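PDB 2PKP: homoaconitase small subunit, which forms, as two copies with two large subunits, a hydro-lyase that interconverts homocitrate, cis-homoaconitate and homoisocitrate. Local coordinates for residues I2-A7 against I115-L120; G52-A57 against A81-S86; T107-D112 against K130-K135; G99-I104 against E137-L142. All blocks are in the same frame, centred on the assembly; numbering follows the deposited sequence.

Contact 1: I2-A7 against I115-L120; sequences IIKGRA and IVEIDL
Both K4 and E117 carry CG anti to the backbone N (chi1 179° and -164°), and each chain then runs on extended, which places the ammonium of K4 against the carboxylate of E117 on one face of an antiparallel beta ladder. Strand 2-7 and strand 115-119 are neighbours at the middle of the mixed sheet of this aconitase swivelling-domain fold. Four backbone bonds define the pairing: I3 N to I118 O at 2.9 Å, I118 N to I3 O at 2.7 Å, and a reciprocal pair between G5 and V116. I2-D119, K4-E117 and R6-I115 are the non-hydrogen-bonded pairs, with their side chains on one face. There K4 NZ lies 3.2 Å from E117 OE1, a salt bridge made on the anti side of the carboxylate and out of its plane. E117 OE2 takes K4 NZ of the second subunit, and K4 in turn reaches E117 of that subunit, so the two carboxylates and two ammoniums form an intersubunit network. A glutamine in place of E117 would probably leave both lysines without their anionic mate and weaken the subunit contact. The apolar part of the same side chain also packs, E117 CG lying 3.4 Å from I2 CG2. The other face is apolar: I3 and I118 stand next to each other at CB, and A7 CB meets V116 CG1 at 4.1 Å. At the R6 end, I115 CD1 sits over one face of the guanidinium, 3.4 Å from R6 NH1.

Contact 2: G52-A57 against A81-S86; sequences GDVIVA and AVIAKS
Two backbone hydrogen bonds join V54-A57 to A81-A84: I83 N donates to I55 O at 2.8 Å, and A57 N donates to I83 O at 2.7 Å. Both are nearly straight at the hydrogen, and I83 thus uses its N-H and its C=O toward the same neighbour, as a residue in a parallel ladder does. CA-H...O contacts accompany them, with V56 CA 3.2 Å from I83 O and V82 CA 3.3 Å from I55 O. The short strand axes run 4.6 Å apart and 17° from parallel. These are the two strands of a beta-alpha-beta unit, connected through helix 68-75, and I74 of that helix packs on both I55 and V82. Apolar contacts fill the two faces of the pair. On the face toward the helix, I55 and V82 lie side by side and point the same way, I55 CG2 to V82 CG1 being 4.2 Å. The opposite face holds V54, with CG1 anti to the amide nitrogen (chi1 179°); this is the branch that meets the neighbouring strand, V54 CG1 lying 3.4 Å from A81 O and 3.8 Å from I83 CG1. I83 crosses it at a slant and also packs on I118 of strand 115-119.

Contact 3: T107-D112 against K130-K135; sequences TDEIKD and KNKTIK
A surface contact, made by a salt bridge and a small apolar patch, fastens the loop T107-D112 to the edge strand 132-135. The loop links strand 101-104 to strand 115-119 in the mixed sheet and starts with a 3-10 turn, in which I110 N bonds to T107 O at 3.0 Å. E109, at the end of that turn, meets K132: K132 NZ lies 2.7 Å from E109 OE1, approaching nearly on the line of the C-O bond. A second, weak bond runs from K132 NZ to the backbone E109 O at 3.1 Å, so one ammonium grips both the carboxylate and the main chain of the same residue. The extended K132 chain makes this reach possible, while E109 folds at chi2 (-70°) to bring its carboxylate back to the lysine. A methionine in place of K132 would probably leave the E109 carboxylate without its cation and free to turn. K130 NZ comes near K111 CB, but its salt bridge is with D114. Beneath the polar layer, I134 CG2 is 3.8 Å from both E109 CB and E109 CG. Deeper in, where I110 also packs on I127 and V56, the two isoleucines cross at about a right angle, with I110 CD1 4.2 Å from I134 CD1.

Contact 4: G99-I104 against E137-L142; sequences GLIPII and ETPKGL
A single antiparallel bridge ties the end of strand 101-104 to the segment that leads into helix 141-148. I104 and E137 are its hydrogen-bonded pair: I104 N donates to E137 O at 3.1 Å with an almost straight N-H...O angle of 174°, and E137 N returns a bond of 2.8 Å to I104 O. Their side chains lie side by side and point the same way: E137 CG stands anti to the backbone N (chi1 166°) and the chain runs on extended, which carries E137 OE1 along I104 to 4.0 Å from I104 CD1. Past this pair the backbones are bridged by water, which donates to P102 O at 2.7 Å and to E137 O at 2.8 Å; E137 O therefore accepts from both I104 N and the water. In the mixed sheet, strand 101-104 is the outermost on its side, hydrogen-bonded along its other edge to strand 81-84, and E137 pairs briefly with the edge that remains. Two prolines continue the contact. The rings lie obliquely, P139 CG 3.8 Å from P102 CD. P139 CD comes within 3.5 Å of P102 O. Y92 of helix 89-98 touches both rings, while I101 CG2 approaches P139 CD from the strand. Beyond the prolines, K140 NZ turns back to T138 O at 2.9 Å and also forms a salt bridge with E123.

Contacts 1, 2 and 4 follow one another across the same sheet. Contact 1 joins contact 2 where R6 O meets V54 N at 3.0 Å, and contact 2 joins contact 4 through V82 O to I103 N at 2.8 Å. I118 ties the three apolar cores together: its CD1 is 3.5 Å from I83 CD1, and its CG2 packs on I103 CD1. Contact 3 is linked to contact 2 by the salt bridge of K85 NZ with D108 OD1 at 2.7 Å and by T107 OG1 with A57 O; its centre is about 19 Å from that of contact 4. All four lie away from the zinc ligands D13 and C63 and from the specificity residue R26; the A57 side chain in contact 2 is about 12 Å from the bound zinc ion.

Contact 1: I2-A7 against I115-L120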
loop_
_atom_site.group_PDB
_atom_site.type_symbol
_atom_site.label_atom_id
_atom_site.label_comp_id
_atom_site.label_asym_id
_atom_site.label_seq_id
_atom_site.Cartn_x
_atom_site.Cartn_y
_atom_site.Cartn_z
ATOM N N ILE A 2 -0.881 -6.379 -7.725
ATOM C CA ILE A 2 -1.377 -5.382 -8.655
ATOM C C ILE A 2 -1.504 -4.016 -8.009
ATOM O O ILE A 2 -2.070 -3.883 -6.926
ATOM C CB ILE A 2 -2.753 -5.811 -9.205
ATOM C CG1 ILE A 2 -2.576 -7.024 -10.125
ATOM C CG2 ILE A 2 -3.430 -4.646 -9.913
ATOM C CD1 ILE A 2 -3.889 -7.661 -10.557
ATOM N N ILE A 3 -0.967 -3.005 -8.683
ATOM C CA ILE A 3 -1.045 -1.632 -8.205
ATOM C C ILE A 3 -1.949 -0.914 -9.190
ATOM O O ILE A 3 -1.641 -0.861 -10.383
ATOM C CB ILE A 3 0.342 -0.955 -8.203
ATOM C CG1 ILE A 3 1.244 -1.627 -7.163
ATOM C CG2 ILE A 3 0.196 0.539 -7.907
ATOM C CD1 ILE A 3 2.694 -1.202 -7.251
ATOM N N LYS A 4 -3.068 -0.383 -8.706
ATOM C CA LYS A 4 -4.007 0.318 -9.573
ATOM C C LYS A 4 -4.377 1.685 -9.021
ATOM O O LYS A 4 -4.793 1.813 -7.865
ATOM C CB LYS A 4 -5.271 -0.525 -9.772
ATOM C CG LYS A 4 -6.337 0.116 -10.647
ATOM C CD LYS A 4 -7.357 -0.926 -11.085
ATOM C CE LYS A 4 -8.448 -0.327 -11.955
ATOM N NZ LYS A 4 -9.311 -1.406 -12.523
ATOM N N GLY A 5 -4.222 2.708 -9.858
ATOM C CA GLY A 5 -4.551 4.058 -9.437
ATOM C C GLY A 5 -4.512 5.049 -10.582
ATOM O O GLY A 5 -4.342 4.665 -11.741
ATOM N N ARG A 6 -4.665 6.328 -10.260
ATOM C CA ARG A 6 -4.646 7.363 -11.275
ATOM C C ARG A 6 -3.211 7.760 -11.613
ATOM O O ARG A 6 -2.365 7.900 -10.729
ATOM C CB ARG A 6 -5.440 8.591 -10.807
ATOM C CG ARG A 6 -5.603 9.660 -11.887
ATOM C CD ARG A 6 -6.437 10.846 -11.400
ATOM N NE ARG A 6 -7.804 10.455 -11.059
ATOM C CZ ARG A 6 -8.673 9.931 -11.922
ATOM N NH1 ARG A 6 -8.326 9.736 -13.188
ATOM N NH2 ARG A 6 -9.890 9.592 -11.514
ATOM N N ALA A 7 -2.952 7.941 -12.902
ATOM C CA ALA A 7 -1.630 8.312 -13.378
ATOM C C ALA A 7 -1.431 9.828 -13.410
ATOM O O ALA A 7 -2.304 10.566 -13.853
ATOM C CB ALA A 7 -1.418 7.739 -14.772
ATOM N N ILE A 115 -6.298 5.721 -15.799
ATOM C CA ILE A 115 -6.338 4.809 -14.666
ATOM C C ILE A 115 -5.448 3.655 -15.126
ATOM O O ILE A 115 -5.729 3.023 -16.149
ATOM C CB ILE A 115 -7.764 4.292 -14.395
ATOM C CG1 ILE A 115 -8.690 5.474 -14.086
ATOM C CG2 ILE A 115 -7.741 3.290 -13.235
ATOM C CD1 ILE A 115 -8.229 6.336 -12.926
ATOM N N VAL A 116 -4.369 3.396 -14.397
ATOM C CA VAL A 116 -3.451 2.332 -14.781
ATOM C C VAL A 116 -3.430 1.205 -13.769
ATOM O O VAL A 116 -3.560 1.425 -12.565
ATOM C CB VAL A 116 -2.003 2.862 -14.972
ATOM C CG1 VAL A 116 -1.975 3.899 -16.089
ATOM C CG2 VAL A 116 -1.469 3.458 -13.671
ATOM N N GLU A 117 -3.271 -0.009 -14.275
ATOM C CA GLU A 117 -3.232 -1.196 -13.436
ATOM C C GLU A 117 -1.927 -1.908 -13.748
ATOM O O GLU A 117 -1.768 -2.494 -14.825
ATOM C CB GLU A 117 -4.430 -2.099 -13.762
ATOM C CG GLU A 117 -4.717 -3.164 -12.732
ATOM C CD GLU A 117 -5.939 -3.993 -13.080
ATOM O OE1 GLU A 117 -7.010 -3.410 -13.377
ATOM O OE2 GLU A 117 -5.827 -5.231 -13.052
ATOM N N ILE A 118 -0.985 -1.833 -12.814
ATOM C CA ILE A 118 0.316 -2.463 -12.982
ATOM C C ILE A 118 0.306 -3.862 -12.378
ATOM O O ILE A 118 0.137 -4.016 -11.166
ATOM C CB ILE A 118 1.418 -1.651 -12.276
ATOM C CG1 ILE A 118 1.413 -0.208 -12.788
ATOM C CG2 ILE A 118 2.779 -2.303 -12.513
ATOM C CD1 ILE A 118 2.279 0.730 -11.956
ATOM N N ASP A 119 0.479 -4.879 -13.220
ATOM C CA ASP A 119 0.510 -6.258 -12.743
ATOM C C ASP A 119 1.977 -6.655 -12.721
ATOM O O ASP A 119 2.569 -6.925 -13.765
ATOM C CB ASP A 119 -0.265 -7.180 -13.686
ATOM C CG ASP A 119 -0.427 -8.587 -13.127
ATOM O OD1 ASP A 119 0.550 -9.144 -12.592
ATOM O OD2 ASP A 119 -1.538 -9.140 -13.228
ATOM N N LEU A 120 2.560 -6.677 -11.527
ATOM C CA LEU A 120 3.977 -7.001 -11.371
ATOM C C LEU A 120 4.335 -8.435 -11.749
ATOM O O LEU A 120 5.467 -8.710 -12.141
ATOM C CB LEU A 120 4.426 -6.707 -9.933
ATOM C CG LEU A 120 4.191 -5.263 -9.480
ATOM C CD1 LEU A 120 4.626 -5.090 -8.030
ATOM C CD2 LEU A 120 4.959 -4.319 -10.377
#

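Contact 2: G52-A57 against A81-S86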
loop_
_atom_site.group_PDB
_atom_site.type_symbol
_atom_site.label_atom_id
_atom_site.label_comp_id
_atom_site.label_asym_id
_atom_site.label_seq_id
_atom_site.Cartn_x
_atom_site.Cartn_y
_atom_site.Cartn_z
ATOM N N GLY A 52 -2.168 5.431 -3.428
ATOM C CA GLY A 52 -2.471 4.424 -4.427
ATOM C C GLY A 52 -2.232 4.896 -5.848
ATOM O O GLY A 52 -2.231 4.095 -6.780
ATOM N N ASP A 53 -2.039 6.198 -6.021
ATOM C CA ASP A 53 -1.790 6.748 -7.347
ATOM C C ASP A 53 -0.394 6.396 -7.846
ATOM O O ASP A 53 0.426 5.840 -7.112
ATOM C CB ASP A 53 -1.976 8.266 -7.349
ATOM C CG ASP A 53 -3.433 8.669 -7.367
ATOM O OD1 ASP A 53 -4.296 7.780 -7.532
ATOM O OD2 ASP A 53 -3.714 9.876 -7.234
ATOM N N VAL A 54 -0.134 6.732 -9.102
ATOM C CA VAL A 54 1.137 6.419 -9.732
ATOM C C VAL A 54 1.693 7.605 -10.511
ATOM O O VAL A 54 0.959 8.303 -11.207
ATOM C CB VAL A 54 0.958 5.215 -10.707
ATOM C CG1 VAL A 54 2.266 4.877 -11.393
ATOM C CG2 VAL A 54 0.422 4.009 -9.939
ATOM N N ILE A 55 2.994 7.831 -10.382
ATOM C CA ILE A 55 3.644 8.906 -11.116
ATOM C C ILE A 55 4.137 8.269 -12.400
ATOM O O ILE A 55 4.720 7.186 -12.380
ATOM C CB ILE A 55 4.860 9.483 -10.362
ATOM C CG1 ILE A 55 4.394 10.298 -9.150
ATOM C CG2 ILE A 55 5.685 10.348 -11.314
ATOM C CD1 ILE A 55 5.526 10.787 -8.277
ATOM N N VAL A 56 3.883 8.934 -13.515
ATOM C CA VAL A 56 4.300 8.442 -14.817
ATOM C C VAL A 56 5.168 9.527 -15.456
ATOM O O VAL A 56 4.779 10.696 -15.494
ATOM C CB VAL A 56 3.058 8.134 -15.686
ATOM C CG1 VAL A 56 3.478 7.668 -17.078
ATOM C CG2 VAL A 56 2.209 7.065 -14.992
ATOM N N ALA A 57 6.353 9.156 -15.934
ATOM C CA ALA A 57 7.242 10.147 -16.530
ATOM C C ALA A 57 7.980 9.668 -17.768
ATOM O O ALA A 57 7.882 8.502 -18.167
ATOM C CB ALA A 57 8.244 10.631 -15.491
ATOM N N ALA A 81 4.568 3.081 -6.856
ATOM C CA ALA A 81 5.369 2.890 -8.055
ATOM C C ALA A 81 5.467 4.114 -8.948
ATOM O O ALA A 81 4.605 4.991 -8.942
ATOM C CB ALA A 81 4.817 1.708 -8.867
ATOM N N VAL A 82 6.538 4.148 -9.726
ATOM C CA VAL A 82 6.775 5.221 -10.671
ATOM C C VAL A 82 7.038 4.528 -11.989
ATOM O O VAL A 82 7.863 3.617 -12.062
ATOM C CB VAL A 82 8.021 6.051 -10.294
ATOM C CG1 VAL A 82 8.295 7.095 -11.352
ATOM C CG2 VAL A 82 7.809 6.705 -8.948
ATOM N N ILE A 83 6.323 4.938 -13.025
ATOM C CA ILE A 83 6.518 4.354 -14.340
ATOM C C ILE A 83 7.240 5.385 -15.199
ATOM O O ILE A 83 6.784 6.521 -15.316
ATOM C CB ILE A 83 5.167 4.009 -15.007
ATOM C CG1 ILE A 83 4.335 3.121 -14.078
ATOM C CG2 ILE A 83 5.407 3.289 -16.332
ATOM C CD1 ILE A 83 2.908 2.870 -14.595
ATOM N N ALA A 84 8.362 4.998 -15.792
ATOM C CA ALA A 84 9.112 5.922 -16.640
ATOM C C ALA A 84 9.786 5.182 -17.792
ATOM O O ALA A 84 9.876 3.950 -17.779
ATOM C CB ALA A 84 10.165 6.668 -15.806
ATOM N N LYS A 85 10.248 5.937 -18.790
ATOM C CA LYS A 85 10.940 5.345 -19.931
ATOM C C LYS A 85 12.325 4.914 -19.464
ATOM O O LYS A 85 12.862 3.914 -19.929
ATOM C CB LYS A 85 11.068 6.349 -21.078
ATOM C CG LYS A 85 9.755 6.709 -21.748
ATOM C CD LYS A 85 10.000 7.604 -22.957
ATOM C CE LYS A 85 8.705 8.004 -23.634
ATOM N NZ LYS A 85 8.958 8.884 -24.808
ATOM N N SER A 86 12.900 5.689 -18.549
ATOM C CA SER A 86 14.205 5.374 -17.976
ATOM C C SER A 86 14.373 6.119 -16.652
ATOM O O SER A 86 13.725 7.142 -16.414
ATOM C CB SER A 86 15.344 5.726 -18.944
ATOM O OG SER A 86 15.380 7.110 -19.237
#

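Contact 3: T107-D112 against K130-K135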
loop_
_atom_site.group_PDB
_atom_site.type_symbol
_atom_site.label_atom_id
_atom_site.label_comp_id
_atom_site.label_asym_id
_atom_site.label_seq_id
_atom_site.Cartn_x
_atom_site.Cartn_y
_atom_site.Cartn_z
ATOM N N THR A 107 6.102 5.220 -21.734
ATOM C CA THR A 107 5.079 6.077 -21.163
ATOM C C THR A 107 4.370 7.000 -22.140
ATOM O O THR A 107 3.484 7.746 -21.738
ATOM C CB THR A 107 5.629 6.904 -19.995
ATOM O OG1 THR A 107 6.723 7.704 -20.448
ATOM C CG2 THR A 107 6.101 5.986 -18.883
ATOM N N ASP A 108 4.756 6.977 -23.413
ATOM C CA ASP A 108 4.045 7.807 -24.386
ATOM C C ASP A 108 2.634 7.202 -24.516
ATOM O O ASP A 108 1.698 7.864 -24.957
ATOM C CB ASP A 108 4.726 7.785 -25.767
ATOM C CG ASP A 108 6.073 8.502 -25.781
ATOM O OD1 ASP A 108 6.327 9.350 -24.900
ATOM O OD2 ASP A 108 6.876 8.221 -26.698
ATOM N N GLU A 109 2.497 5.940 -24.110
ATOM C CA GLU A 109 1.223 5.232 -24.184
ATOM C C GLU A 109 0.279 5.623 -23.058
ATOM O O GLU A 109 -0.890 5.241 -23.064
ATOM C CB GLU A 109 1.449 3.714 -24.123
ATOM C CG GLU A 109 2.288 3.132 -25.256
ATOM C CD GLU A 109 1.586 3.155 -26.612
ATOM O OE1 GLU A 109 0.381 3.467 -26.665
ATOM O OE2 GLU A 109 2.242 2.846 -27.629
ATOM N N ILE A 110 0.789 6.376 -22.091
ATOM C CA ILE A 110 -0.011 6.789 -20.945
ATOM C C ILE A 110 -0.230 8.298 -20.893
ATOM O O ILE A 110 0.709 9.079 -21.073
ATOM C CB ILE A 110 0.653 6.336 -19.628
ATOM C CG1 ILE A 110 0.919 4.824 -19.676
ATOM C CG2 ILE A 110 -0.240 6.693 -18.448
ATOM C CD1 ILE A 110 1.775 4.307 -18.522
ATOM N N LYS A 111 -1.473 8.696 -20.637
ATOM C CA LYS A 111 -1.829 10.106 -20.561
ATOM C C LYS A 111 -2.163 10.476 -19.131
ATOM O O LYS A 111 -2.553 9.620 -18.339
ATOM C CB LYS A 111 -3.036 10.403 -21.454
ATOM C CG LYS A 111 -2.790 10.171 -22.932
ATOM C CD LYS A 111 -1.723 11.117 -23.458
ATOM C CE LYS A 111 -1.546 10.972 -24.968
ATOM N NZ LYS A 111 -0.592 11.987 -25.518
ATOM N N ASP A 112 -2.014 11.756 -18.807
ATOM C CA ASP A 112 -2.309 12.231 -17.465
ATOM C C ASP A 112 -3.763 11.915 -17.161
ATOM O O ASP A 112 -4.628 12.075 -18.022
ATOM C CB ASP A 112 -2.076 13.740 -17.366
ATOM C CG ASP A 112 -2.200 14.249 -15.950
ATOM O OD1 ASP A 112 -1.424 13.792 -15.085
ATOM O OD2 ASP A 112 -3.077 15.103 -15.696
ATOM N N LYS A 130 -8.450 3.205 -21.544
ATOM C CA LYS A 130 -8.065 3.309 -22.950
ATOM C C LYS A 130 -8.106 1.963 -23.683
ATOM O O LYS A 130 -7.678 1.857 -24.831
ATOM C CB LYS A 130 -6.660 3.912 -23.067
ATOM C CG LYS A 130 -6.542 5.373 -22.630
ATOM C CD LYS A 130 -7.373 6.291 -23.524
ATOM C CE LYS A 130 -6.796 7.712 -23.588
ATOM N NZ LYS A 130 -6.767 8.416 -22.277
ATOM N N ASN A 131 -8.623 0.939 -23.014
ATOM C CA ASN A 131 -8.713 -0.392 -23.600
ATOM C C ASN A 131 -7.420 -0.874 -24.248
ATOM O O ASN A 131 -7.409 -1.313 -25.398
ATOM C CB ASN A 131 -9.849 -0.455 -24.624
ATOM C CG ASN A 131 -11.207 -0.416 -23.972
ATOM O OD1 ASN A 131 -11.428 -1.061 -22.944
ATOM N ND2 ASN A 131 -12.128 0.333 -24.562
ATOM N N LYS A 132 -6.325 -0.776 -23.507
ATOM C CA LYS A 132 -5.051 -1.247 -24.007
ATOM C C LYS A 132 -4.120 -1.620 -22.863
ATOM O O LYS A 132 -4.256 -1.134 -21.739
ATOM C CB LYS A 132 -4.393 -0.207 -24.916
ATOM C CG LYS A 132 -4.055 1.126 -24.279
ATOM C CD LYS A 132 -3.272 1.973 -25.287
ATOM C CE LYS A 132 -2.875 3.320 -24.730
ATOM N NZ LYS A 132 -2.085 4.084 -25.736
ATOM N N THR A 133 -3.184 -2.505 -23.167
ATOM C CA THR A 133 -2.217 -2.982 -22.199
ATOM C C THR A 133 -0.840 -2.884 -22.834
ATOM O O THR A 133 -0.678 -3.195 -24.013
ATOM C CB THR A 133 -2.511 -4.445 -21.844
ATOM O OG1 THR A 133 -3.850 -4.538 -21.351
ATOM C CG2 THR A 133 -1.538 -4.963 -20.782
ATOM N N ILE A 134 0.144 -2.425 -22.070
ATOM C CA ILE A 134 1.498 -2.321 -22.589
ATOM C C ILE A 134 2.443 -3.123 -21.710
ATOM O O ILE A 134 2.173 -3.342 -20.526
ATOM C CB ILE A 134 1.990 -0.851 -22.649
ATOM C CG1 ILE A 134 2.107 -0.272 -21.237
ATOM C CG2 ILE A 134 1.021 -0.010 -23.484
ATOM C CD1 ILE A 134 2.555 1.195 -21.207
ATOM N N LYS A 135 3.542 -3.587 -22.293
ATOM C CA LYS A 135 4.513 -4.343 -21.523
ATOM C C LYS A 135 5.362 -3.376 -20.710
ATOM O O LYS A 135 5.510 -2.207 -21.071
ATOM C CB LYS A 135 5.435 -5.153 -22.441
ATOM C CG LYS A 135 4.751 -6.320 -23.133
ATOM C CD LYS A 135 5.753 -7.163 -23.898
ATOM C CE LYS A 135 5.090 -8.369 -24.542
ATOM N NZ LYS A 135 6.062 -9.101 -25.395
#

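Contact 4: G99-I104 against E137-L142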
loop_
_atom_site.group_PDB
_atom_site.type_symbol
_atom_site.label_atom_id
_atom_site.label_comp_id
_atom_site.label_asym_id
_atom_site.label_seq_id
_atom_site.Cartn_x
_atom_site.Cartn_y
_atom_site.Cartn_z
ATOM N N GLY A 99 11.663 0.862 -0.863
ATOM C CA GLY A 99 10.461 0.125 -1.226
ATOM C C GLY A 99 9.595 0.771 -2.300
ATOM O O GLY A 99 8.436 0.397 -2.475
ATOM N N LEU A 100 10.144 1.750 -3.012
ATOM C CA LEU A 100 9.404 2.423 -4.084
ATOM C C LEU A 100 9.743 1.677 -5.369
ATOM O O LEU A 100 10.911 1.565 -5.733
ATOM C CB LEU A 100 9.841 3.891 -4.190
ATOM C CG LEU A 100 9.192 4.759 -5.270
ATOM C CD1 LEU A 100 7.679 4.792 -5.071
ATOM C CD2 LEU A 100 9.782 6.169 -5.213
ATOM N N ILE A 101 8.725 1.180 -6.062
ATOM C CA ILE A 101 8.945 0.399 -7.278
ATOM C C ILE A 101 9.128 1.171 -8.583
ATOM O O ILE A 101 8.217 1.844 -9.065
ATOM C CB ILE A 101 7.795 -0.612 -7.489
ATOM C CG1 ILE A 101 7.631 -1.477 -6.239
ATOM C CG2 ILE A 101 8.094 -1.498 -8.700
ATOM C CD1 ILE A 101 6.328 -2.267 -6.207
ATOM N N PRO A 102 10.319 1.070 -9.182
ATOM C CA PRO A 102 10.589 1.762 -10.439
ATOM C C PRO A 102 10.218 0.802 -11.569
ATOM O O PRO A 102 10.755 -0.306 -11.656
ATOM C CB PRO A 102 12.096 2.019 -10.393
ATOM C CG PRO A 102 12.548 1.512 -9.012
ATOM C CD PRO A 102 11.548 0.459 -8.663
ATOM N N ILE A 103 9.296 1.226 -12.422
ATOM C CA ILE A 103 8.853 0.405 -13.539
ATOM C C ILE A 103 9.210 1.082 -14.864
ATOM O O ILE A 103 8.963 2.273 -15.039
ATOM C CB ILE A 103 7.335 0.181 -13.446
ATOM C CG1 ILE A 103 7.033 -0.667 -12.207
ATOM C CG2 ILE A 103 6.813 -0.474 -14.717
ATOM C CD1 ILE A 103 5.592 -0.693 -11.828
ATOM N N ILE A 104 9.809 0.324 -15.779
ATOM C CA ILE A 104 10.190 0.853 -17.091
ATOM C C ILE A 104 9.152 0.481 -18.147
ATOM O O ILE A 104 8.735 -0.670 -18.229
ATOM C CB ILE A 104 11.569 0.305 -17.529
ATOM C CG1 ILE A 104 12.648 0.829 -16.577
ATOM C CG2 ILE A 104 11.882 0.721 -18.981
ATOM C CD1 ILE A 104 14.042 0.299 -16.879
ATOM N N GLU A 137 8.890 -3.428 -17.648
ATOM C CA GLU A 137 9.974 -4.202 -17.088
ATOM C C GLU A 137 10.073 -3.831 -15.622
ATOM O O GLU A 137 10.241 -2.655 -15.274
ATOM C CB GLU A 137 11.287 -3.889 -17.805
ATOM C CG GLU A 137 12.516 -4.403 -17.069
ATOM C CD GLU A 137 13.772 -4.352 -17.915
ATOM O OE1 GLU A 137 14.013 -3.308 -18.556
ATOM O OE2 GLU A 137 14.523 -5.356 -17.931
ATOM N N THR A 138 9.941 -4.836 -14.766
ATOM C CA THR A 138 10.012 -4.633 -13.331
ATOM C C THR A 138 11.397 -5.043 -12.835
ATOM O O THR A 138 12.150 -5.708 -13.546
ATOM C CB THR A 138 8.962 -5.485 -12.611
ATOM O OG1 THR A 138 9.244 -6.869 -12.837
ATOM C CG2 THR A 138 7.563 -5.168 -13.143
ATOM N N PRO A 139 11.752 -4.646 -11.606
ATOM C CA PRO A 139 13.062 -5.000 -11.056
ATOM C C PRO A 139 13.212 -6.519 -10.886
ATOM O O PRO A 139 12.235 -7.230 -10.641
ATOM C CB PRO A 139 13.082 -4.261 -9.716
ATOM C CG PRO A 139 12.184 -3.082 -9.957
ATOM C CD PRO A 139 11.043 -3.712 -10.711
ATOM N N LYS A 140 14.439 -7.002 -11.020
ATOM C CA LYS A 140 14.733 -8.424 -10.883
ATOM C C LYS A 140 15.829 -8.628 -9.841
ATOM O O LYS A 140 16.280 -7.677 -9.200
ATOM C CB LYS A 140 15.228 -8.993 -12.214
ATOM C CG LYS A 140 14.266 -8.856 -13.377
ATOM C CD LYS A 140 13.054 -9.744 -13.204
ATOM C CE LYS A 140 12.204 -9.725 -14.459
ATOM N NZ LYS A 140 11.832 -8.333 -14.825
ATOM N N GLY A 141 16.255 -9.879 -9.690
ATOM C CA GLY A 141 17.318 -10.218 -8.761
ATOM C C GLY A 141 17.268 -9.619 -7.369
ATOM O O GLY A 141 16.215 -9.559 -6.736
ATOM N N LEU A 142 18.425 -9.180 -6.886
ATOM C CA LEU A 142 18.527 -8.597 -5.553
ATOM C C LEU A 142 17.548 -7.444 -5.339
ATOM O O LEU A 142 16.877 -7.367 -4.306
ATOM C CB LEU A 142 19.960 -8.118 -5.304
ATOM C CG LEU A 142 20.229 -7.517 -3.922
ATOM C CD1 LEU A 142 19.862 -8.529 -2.842
ATOM C CD2 LEU A 142 21.692 -7.110 -3.822
HETATM O O HOH W 1 12.141 -1.653 -13.537
#